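Phenylalanyl-tRNA synthetase beta chain (Pyrococcus horikoshii, PDB 2CXI) forms, as the N-terminal part of the beta subunit, a piece of the synthetase that attaches L-phenylalanine to tRNA(Phe) at the cost of ATP. Local coordinates at residues V140-F145 and N248-A253; V264-K269 and I273-L278. One frame throughout, in Å; residues are numbered along the deposited sequence.

Contact 1: V140-F145 and N248-A253; sequences VAIGIF and NVMVTA
Ile-142 and Met-250 mark the closest backbone approach between strand segment 140-145 and helix segment 248-253, with 9.0 Å from CA to CA, so side chains alone bridge the gap. Met-250, modelled as selenomethionine, does the reaching for the helix. Its chain is bent at both chi2 (-60°) and chi3 (-40°), which takes SE past Ile-142, brings CE round toward Ile-144 and lets one side chain serve two isoleucines. Ile-142 crosses it obliquely: its CG2 lies 4.1 Å from CG of Met-250, while its CD1 stands 4.1 Å from the SE atom of Met-250. Two residues on, Ile-144 meets the end of the same chain tip to tip, CD1 of Ile-144 to CE of Met-250 at 3.7 Å. Both isoleucines direct their CB at the helix, and the contact is wholly apolar. At the strand itself, Ala-141, Gly-143 and Phe-145 make backbone hydrogen bonds to the antiparallel strand 231-237 of the B3/4 domain sheet. Helix 116-133 lies beside this patch: its Met-122 and Gln-126 touch Ile-144, and its Ile-129 touches both Ile-142 and Val-249, so that it packs against strand 140-146 and helix 240-255 together.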
ATOM      1  N   VAL A 140      28.647   6.886  17.041  1.00 16.06           N
ATOM      2  CA  VAL A 140      28.382   6.408  15.676  1.00 16.00           C
ATOM      3  C   VAL A 140      28.547   4.905  15.652  1.00 16.03           C
ATOM      4  O   VAL A 140      29.636   4.378  15.996  1.00 15.06           O
ATOM      5  CB  VAL A 140      29.362   7.020  14.604  1.00 15.92           C
ATOM      6  CG1 VAL A 140      29.085   6.384  13.207  1.00 15.00           C
ATOM      7  CG2 VAL A 140      29.218   8.501  14.504  1.00 17.96           C
ATOM      8  N   ALA A 141      27.472   4.204  15.273  1.00 15.53           N
ATOM      9  CA  ALA A 141      27.525   2.749  15.032  1.00 16.15           C
ATOM     10  C   ALA A 141      26.979   2.501  13.624  1.00 16.41           C
ATOM     11  O   ALA A 141      25.990   3.130  13.232  1.00 15.28           O
ATOM     12  CB  ALA A 141      26.685   1.987  16.101  1.00 15.39           C
ATOM     13  N   ILE A 142      27.647   1.651  12.858  1.00 14.96           N
ATOM     14  CA  ILE A 142      27.290   1.443  11.452  1.00 15.47           C
ATOM     15  C   ILE A 142      26.897   0.009  11.278  1.00 15.91           C
ATOM     16  O   ILE A 142      27.653  -0.915  11.641  1.00 13.65           O
ATOM     17  CB  ILE A 142      28.481   1.796  10.488  1.00 15.77           C
ATOM     18  CG1 ILE A 142      28.853   3.276  10.654  1.00 13.93           C
ATOM     19  CG2 ILE A 142      28.155   1.417   8.974  1.00 13.47           C
ATOM     20  CD1 ILE A 142      30.324   3.616  10.176  1.00 16.50           C
ATOM     21  N   GLY A 143      25.729  -0.181  10.689  1.00 15.46           N
ATOM     22  CA  GLY A 143      25.323  -1.520  10.213  1.00 15.85           C
ATOM     23  C   GLY A 143      25.298  -1.593   8.674  1.00 15.87           C
ATOM     24  O   GLY A 143      24.962  -0.596   7.979  1.00 14.22           O
ATOM     25  N   ILE A 144      25.647  -2.768   8.144  1.00 14.34           N
ATOM     26  CA  ILE A 144      25.527  -3.030   6.697  1.00 16.03           C
ATOM     27  C   ILE A 144      24.781  -4.332   6.473  1.00 15.89           C
ATOM     28  O   ILE A 144      24.983  -5.315   7.205  1.00 15.66           O
ATOM     29  CB  ILE A 144      26.902  -3.065   6.025  1.00 16.15           C
ATOM     30  CG1 ILE A 144      27.592  -1.707   6.170  1.00 16.63           C
ATOM     31  CG2 ILE A 144      26.749  -3.314   4.546  1.00 19.95           C
ATOM     32  CD1 ILE A 144      29.100  -1.801   5.893  1.00 24.00           C
ATOM     33  N   PHE A 145      23.916  -4.321   5.461  1.00 16.42           N
ATOM     34  CA  PHE A 145      22.944  -5.394   5.220  1.00 15.04           C
ATOM     35  C   PHE A 145      22.774  -5.635   3.732  1.00 16.21           C
ATOM     36  O   PHE A 145      22.915  -4.716   2.934  1.00 14.83           O
ATOM     37  CB  PHE A 145      21.582  -5.071   5.877  1.00 15.08           C
ATOM     38  CG  PHE A 145      21.692  -4.781   7.368  1.00 14.98           C
ATOM     39  CD1 PHE A 145      21.870  -3.472   7.816  1.00 15.61           C
ATOM     40  CD2 PHE A 145      21.740  -5.835   8.305  1.00 18.07           C
ATOM     41  CE1 PHE A 145      22.032  -3.189   9.195  1.00 13.40           C
ATOM     42  CE2 PHE A 145      21.893  -5.570   9.677  1.00 14.13           C
ATOM     43  CZ  PHE A 145      22.020  -4.245  10.118  1.00 11.27           C
ATOM     44  N   ASN A 248      28.017   9.405   4.847  1.00 12.74           N
ATOM     45  CA  ASN A 248      28.616   9.963   3.674  1.00 13.19           C
ATOM     46  C   ASN A 248      29.938   9.290   3.339  1.00 13.49           C
ATOM     47  O   ASN A 248      30.202   9.003   2.173  1.00 14.25           O
ATOM     48  CB  ASN A 248      28.795  11.471   3.812  1.00 12.30           C
ATOM     49  CG  ASN A 248      27.422  12.248   3.851  1.00 14.90           C
ATOM     50  OD1 ASN A 248      27.373  13.462   4.152  1.00 21.63           O
ATOM     51  ND2 ASN A 248      26.368  11.569   3.507  1.00 11.84           N
ATOM     52  N   VAL A 249      30.779   9.090   4.358  1.00 13.10           N
ATOM     53  CA  VAL A 249      32.031   8.365   4.167  1.00 12.77           C
ATOM     54  C   VAL A 249      31.753   6.934   3.600  1.00 12.32           C
ATOM     55  O   VAL A 249      32.351   6.527   2.608  1.00 11.59           O
ATOM     56  CB  VAL A 249      32.860   8.351   5.490  1.00 12.73           C
ATOM     57  CG1 VAL A 249      34.015   7.322   5.413  1.00 14.49           C
ATOM     58  CG2 VAL A 249      33.382   9.783   5.809  1.00 13.61           C
HETATM   59  N   MSE A 250      30.838   6.196   4.227  1.00 13.72           N
HETATM   60  CA  MSE A 250      30.493   4.813   3.799  1.00 14.36           C
HETATM   61  C   MSE A 250      30.037   4.763   2.344  1.00 14.05           C
HETATM   62  O   MSE A 250      30.516   3.931   1.573  1.00 13.08           O
HETATM   63  CB  MSE A 250      29.378   4.192   4.666  1.00 14.46           C
HETATM   64  CG  MSE A 250      29.744   3.885   6.114  1.00 19.69           C
HETATM   65 SE   MSE A 250      31.279   2.555   6.292  1.00 31.76          SE
HETATM   66  CE  MSE A 250      30.841   1.318   4.911  1.00 24.67           C
ATOM     67  N   VAL A 251      29.059   5.598   1.981  1.00 14.28           N
ATOM     68  CA  VAL A 251      28.514   5.528   0.614  1.00 14.42           C
ATOM     69  C   VAL A 251      29.479   6.031  -0.473  1.00 14.33           C
ATOM     70  O   VAL A 251      29.451   5.521  -1.581  1.00 14.59           O
ATOM     71  CB  VAL A 251      27.121   6.270   0.471  1.00 14.97           C
ATOM     72  CG1 VAL A 251      26.118   5.764   1.521  1.00 13.82           C
ATOM     73  CG2 VAL A 251      27.266   7.795   0.587  1.00 13.08           C
ATOM     74  N   THR A 252      30.300   7.047  -0.173  1.00 14.45           N
ATOM     75  CA  THR A 252      31.283   7.485  -1.151  1.00 14.94           C
ATOM     76  C   THR A 252      32.420   6.478  -1.301  1.00 14.75           C
ATOM     77  O   THR A 252      32.947   6.328  -2.396  1.00 14.87           O
ATOM     78  CB  THR A 252      31.810   8.923  -0.905  1.00 16.40           C
ATOM     79  OG1 THR A 252      32.414   9.020   0.390  1.00 15.13           O
ATOM     80  CG2 THR A 252      30.618   9.962  -0.885  1.00 15.35           C
ATOM     81  N   ALA A 253      32.771   5.769  -0.233  1.00 14.64           N
ATOM     82  CA  ALA A 253      33.736   4.679  -0.401  1.00 15.24           C
ATOM     83  C   ALA A 253      33.187   3.622  -1.388  1.00 15.16           C
ATOM     84  O   ALA A 253      33.890   3.174  -2.298  1.00 15.23           O
ATOM     85  CB  ALA A 253      34.081   4.059   0.947  1.00 15.02           C
TER

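Contact 2: V264-K269 and I273-L278; sequences VRVVYK and IETPDL
Val-266 stands across from Ile-273 and diagonally to Thr-275 on one face of an antiparallel hairpin, and each neighbour meets a different part of it. Its CB faces CG1 of Ile-273 at 3.9 Å. Its CG2 runs to OG1 of Thr-275 at 3.4 Å, and these two side chains cross at about a right angle. Ile-273 holds CG1 between its own backbone N and carbonyl carbon (chi1 53°), with CD1 extended beyond to approach the Tyr-268 ring obliquely, 4.0 Å from CE1 of Tyr-268. Val-264 points to this same face, whereas Arg-265 and Glu-274, a non-hydrogen-bonded pair, turn to the other. There Arg-265 forms a salt bridge with Glu-272, and Glu-274 bonds to Ser-263.

The backbones are joined by two hydrogen-bonded pairs, Val-264 with Thr-275 and Val-266 with Ile-273. The shortest of the four bonds, Val-264 N to Thr-275 O, measures 2.7 Å. Between the pairs, CA of Glu-274 makes a CA-H...O contact of 3.4 Å with Val-264 O.

Beyond the hairpin, Thr-275 OG1 bonds to Tyr-106 O and, separately, Tyr-268 OH to Gly-104 O, both on strand 103-110. The chemistry is thus split: main-chain bonds fix the register, the face of Val-264, Val-266 and Ile-273 is apolar but for the bonded Thr-275 hydroxyl, and the other carries Arg-265 and Glu-274, whose polar ends have partners of their own.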
ATOM      1  N   VAL A 264      17.189   7.356   0.824  1.00 17.94           N
ATOM      2  CA  VAL A 264      15.988   6.821   1.428  1.00 19.01           C
ATOM      3  C   VAL A 264      15.306   7.972   2.188  1.00 19.23           C
ATOM      4  O   VAL A 264      15.962   8.980   2.546  1.00 18.92           O
ATOM      5  CB  VAL A 264      16.208   5.505   2.284  1.00 20.91           C
ATOM      6  CG1 VAL A 264      17.438   4.666   1.847  1.00 20.00           C
ATOM      7  CG2 VAL A 264      16.190   5.737   3.739  1.00 21.35           C
ATOM      8  N   ARG A 265      13.988   7.839   2.359  1.00 16.87           N
ATOM      9  CA  ARG A 265      13.159   8.796   3.110  1.00 18.82           C
ATOM     10  C   ARG A 265      13.137   8.355   4.561  1.00 16.57           C
ATOM     11  O   ARG A 265      12.742   7.234   4.869  1.00 15.78           O
ATOM     12  CB  ARG A 265      11.731   8.775   2.503  1.00 19.16           C
ATOM     13  CG  ARG A 265      10.758   9.772   3.058  1.00 23.04           C
ATOM     14  CD  ARG A 265       9.436   9.847   2.211  1.00 23.40           C
ATOM     15  NE  ARG A 265       8.591   8.775   2.627  1.00 33.14           N
ATOM     16  CZ  ARG A 265       7.537   8.875   3.433  1.00 33.14           C
ATOM     17  NH1 ARG A 265       7.086  10.038   3.893  1.00 33.09           N
ATOM     18  NH2 ARG A 265       6.911   7.762   3.747  1.00 31.54           N
ATOM     19  N   VAL A 266      13.588   9.218   5.465  1.00 16.49           N
ATOM     20  CA  VAL A 266      13.689   8.831   6.837  1.00 15.47           C
ATOM     21  C   VAL A 266      12.689   9.694   7.613  1.00 16.66           C
ATOM     22  O   VAL A 266      12.861  10.914   7.687  1.00 17.48           O
ATOM     23  CB  VAL A 266      15.091   9.013   7.433  1.00 15.23           C
ATOM     24  CG1 VAL A 266      15.174   8.349   8.833  1.00 12.28           C
ATOM     25  CG2 VAL A 266      16.191   8.450   6.487  1.00 15.17           C
ATOM     26  N   VAL A 267      11.708   9.025   8.200  1.00 16.43           N
ATOM     27  CA  VAL A 267      10.540   9.655   8.851  1.00 16.69           C
ATOM     28  C   VAL A 267      10.660   9.631  10.376  1.00 15.89           C
ATOM     29  O   VAL A 267      10.659   8.561  11.058  1.00 17.19           O
ATOM     30  CB  VAL A 267       9.194   9.033   8.309  1.00 16.12           C
ATOM     31  CG1 VAL A 267       7.925   9.803   8.863  1.00 19.26           C
ATOM     32  CG2 VAL A 267       9.168   9.068   6.832  1.00 13.36           C
ATOM     33  N   TYR A 268      10.791  10.825  10.924  1.00 15.74           N
ATOM     34  CA  TYR A 268      10.770  11.040  12.347  1.00 17.70           C
ATOM     35  C   TYR A 268       9.379  11.565  12.730  1.00 19.06           C
ATOM     36  O   TYR A 268       8.587  11.855  11.862  1.00 18.30           O
ATOM     37  CB  TYR A 268      11.840  12.061  12.726  1.00 18.26           C
ATOM     38  CG  TYR A 268      13.279  11.547  12.664  1.00 18.59           C
ATOM     39  CD1 TYR A 268      13.910  11.332  11.431  1.00 18.01           C
ATOM     40  CD2 TYR A 268      13.989  11.260  13.843  1.00 21.13           C
ATOM     41  CE1 TYR A 268      15.269  10.871  11.371  1.00 16.54           C
ATOM     42  CE2 TYR A 268      15.325  10.776  13.794  1.00 16.59           C
ATOM     43  CZ  TYR A 268      15.933  10.594  12.564  1.00 16.32           C
ATOM     44  OH  TYR A 268      17.236  10.159  12.528  1.00 15.78           O
ATOM     45  N   LYS A 269       9.072  11.671  14.012  1.00 21.33           N
ATOM     46  CA  LYS A 269       7.753  12.170  14.409  1.00 24.57           C
ATOM     47  C   LYS A 269       7.504  13.578  13.856  1.00 25.82           C
ATOM     48  O   LYS A 269       6.478  13.789  13.225  1.00 26.04           O
ATOM     49  CB  LYS A 269       7.531  12.107  15.926  1.00 25.70           C
ATOM     50  CG  LYS A 269       6.143  12.578  16.396  1.00 28.55           C
ATOM     51  CD  LYS A 269       5.021  11.676  15.836  1.00 34.70           C
ATOM     52  CE  LYS A 269       3.625  12.145  16.287  1.00 36.28           C
ATOM     53  NZ  LYS A 269       3.520  12.133  17.791  1.00 40.79           N
ATOM     54  N   ILE A 273      13.550  13.447   6.524  1.00 22.50           N
ATOM     55  CA  ILE A 273      14.796  13.855   5.828  1.00 21.92           C
ATOM     56  C   ILE A 273      15.198  12.857   4.783  1.00 21.39           C
ATOM     57  O   ILE A 273      14.990  11.675   4.961  1.00 22.45           O
ATOM     58  CB  ILE A 273      16.027  14.007   6.819  1.00 22.17           C
ATOM     59  CG1 ILE A 273      16.203  12.727   7.668  1.00 22.27           C
ATOM     60  CG2 ILE A 273      15.912  15.275   7.657  1.00 24.09           C
ATOM     61  CD1 ILE A 273      17.442  12.671   8.529  1.00 23.17           C
ATOM     62  N   GLU A 274      15.878  13.303   3.750  1.00 20.12           N
ATOM     63  CA  GLU A 274      16.271  12.400   2.698  1.00 20.80           C
ATOM     64  C   GLU A 274      17.757  12.138   2.876  1.00 18.76           C
ATOM     65  O   GLU A 274      18.560  13.081   2.834  1.00 18.64           O
ATOM     66  CB  GLU A 274      16.011  13.043   1.340  1.00 20.74           C
ATOM     67  CG  GLU A 274      16.420  12.166   0.166  1.00 23.65           C
ATOM     68  CD  GLU A 274      16.414  12.889  -1.193  1.00 27.28           C
ATOM     69  OE1 GLU A 274      15.945  14.058  -1.271  1.00 35.13           O
ATOM     70  OE2 GLU A 274      16.911  12.295  -2.207  1.00 34.94           O
ATOM     71  N   THR A 275      18.145  10.886   3.097  1.00 16.04           N
ATOM     72  CA  THR A 275      19.601  10.589   3.282  1.00 15.67           C
ATOM     73  C   THR A 275      20.118   9.557   2.252  1.00 15.21           C
ATOM     74  O   THR A 275      19.325   8.725   1.801  1.00 15.76           O
ATOM     75  CB  THR A 275      19.913  10.110   4.735  1.00 15.63           C
ATOM     76  OG1 THR A 275      19.245   8.890   4.977  1.00 13.78           O
ATOM     77  CG2 THR A 275      19.339  11.057   5.809  1.00 17.90           C
ATOM     78  N   PRO A 276      21.409   9.572   1.860  1.00 15.77           N
ATOM     79  CA  PRO A 276      22.397  10.595   2.240  1.00 16.68           C
ATOM     80  C   PRO A 276      22.174  11.899   1.504  1.00 17.55           C
ATOM     81  O   PRO A 276      21.559  11.939   0.419  1.00 18.90           O
ATOM     82  CB  PRO A 276      23.743   9.989   1.770  1.00 16.45           C
ATOM     83  CG  PRO A 276      23.331   9.182   0.489  1.00 15.26           C
ATOM     84  CD  PRO A 276      21.967   8.600   0.883  1.00 16.60           C
ATOM     85  N   ASP A 277      22.671  12.964   2.090  1.00 18.55           N
ATOM     86  CA  ASP A 277      22.706  14.255   1.406  1.00 18.32           C
ATOM     87  C   ASP A 277      24.144  14.564   1.066  1.00 17.95           C
ATOM     88  O   ASP A 277      24.923  14.902   1.957  1.00 18.44           O
ATOM     89  CB  ASP A 277      22.168  15.309   2.354  1.00 19.36           C
ATOM     90  CG  ASP A 277      22.162  16.725   1.745  1.00 22.40           C
ATOM     91  OD1 ASP A 277      22.642  16.961   0.602  1.00 23.79           O
ATOM     92  OD2 ASP A 277      21.691  17.662   2.397  1.00 24.32           O
ATOM     93  N   LEU A 278      24.502  14.474  -0.217  1.00 16.71           N
ATOM     94  CA  LEU A 278      25.883  14.678  -0.614  1.00 17.33           C
ATOM     95  C   LEU A 278      26.092  16.034  -1.301  1.00 18.43           C
ATOM     96  O   LEU A 278      27.047  16.204  -2.047  1.00 17.61           O
ATOM     97  CB  LEU A 278      26.330  13.544  -1.509  1.00 18.23           C
ATOM     98  CG  LEU A 278      26.385  12.164  -0.824  1.00 17.28           C
ATOM     99  CD1 LEU A 278      26.845  11.171  -1.883  1.00 18.69           C
ATOM    100  CD2 LEU A 278      27.362  12.106   0.369  1.00 17.62           C
TER

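In the fold
From the N terminus, the chain reaches strand 140-146 after several earlier strands and helices, and contact 1 closes a long loop when helix 240-255 comes back to it, with 102 residues between the two segments. That loop is complete before contact 2 begins: strand 260-267 follows the helix and turns directly into strand 272-275, a short hairpin with three residues between its segments. The two closures are therefore in series, neither enclosing nor crossing the other, and their centres lie about 15 Å apart. Both reach the same mixed sheet: strand 140-146 in contact 1, and both strands of contact 2. Helix 240-255 links them: Thr-252, further along it than Met-250, packs against Leu-278, just after the hairpin.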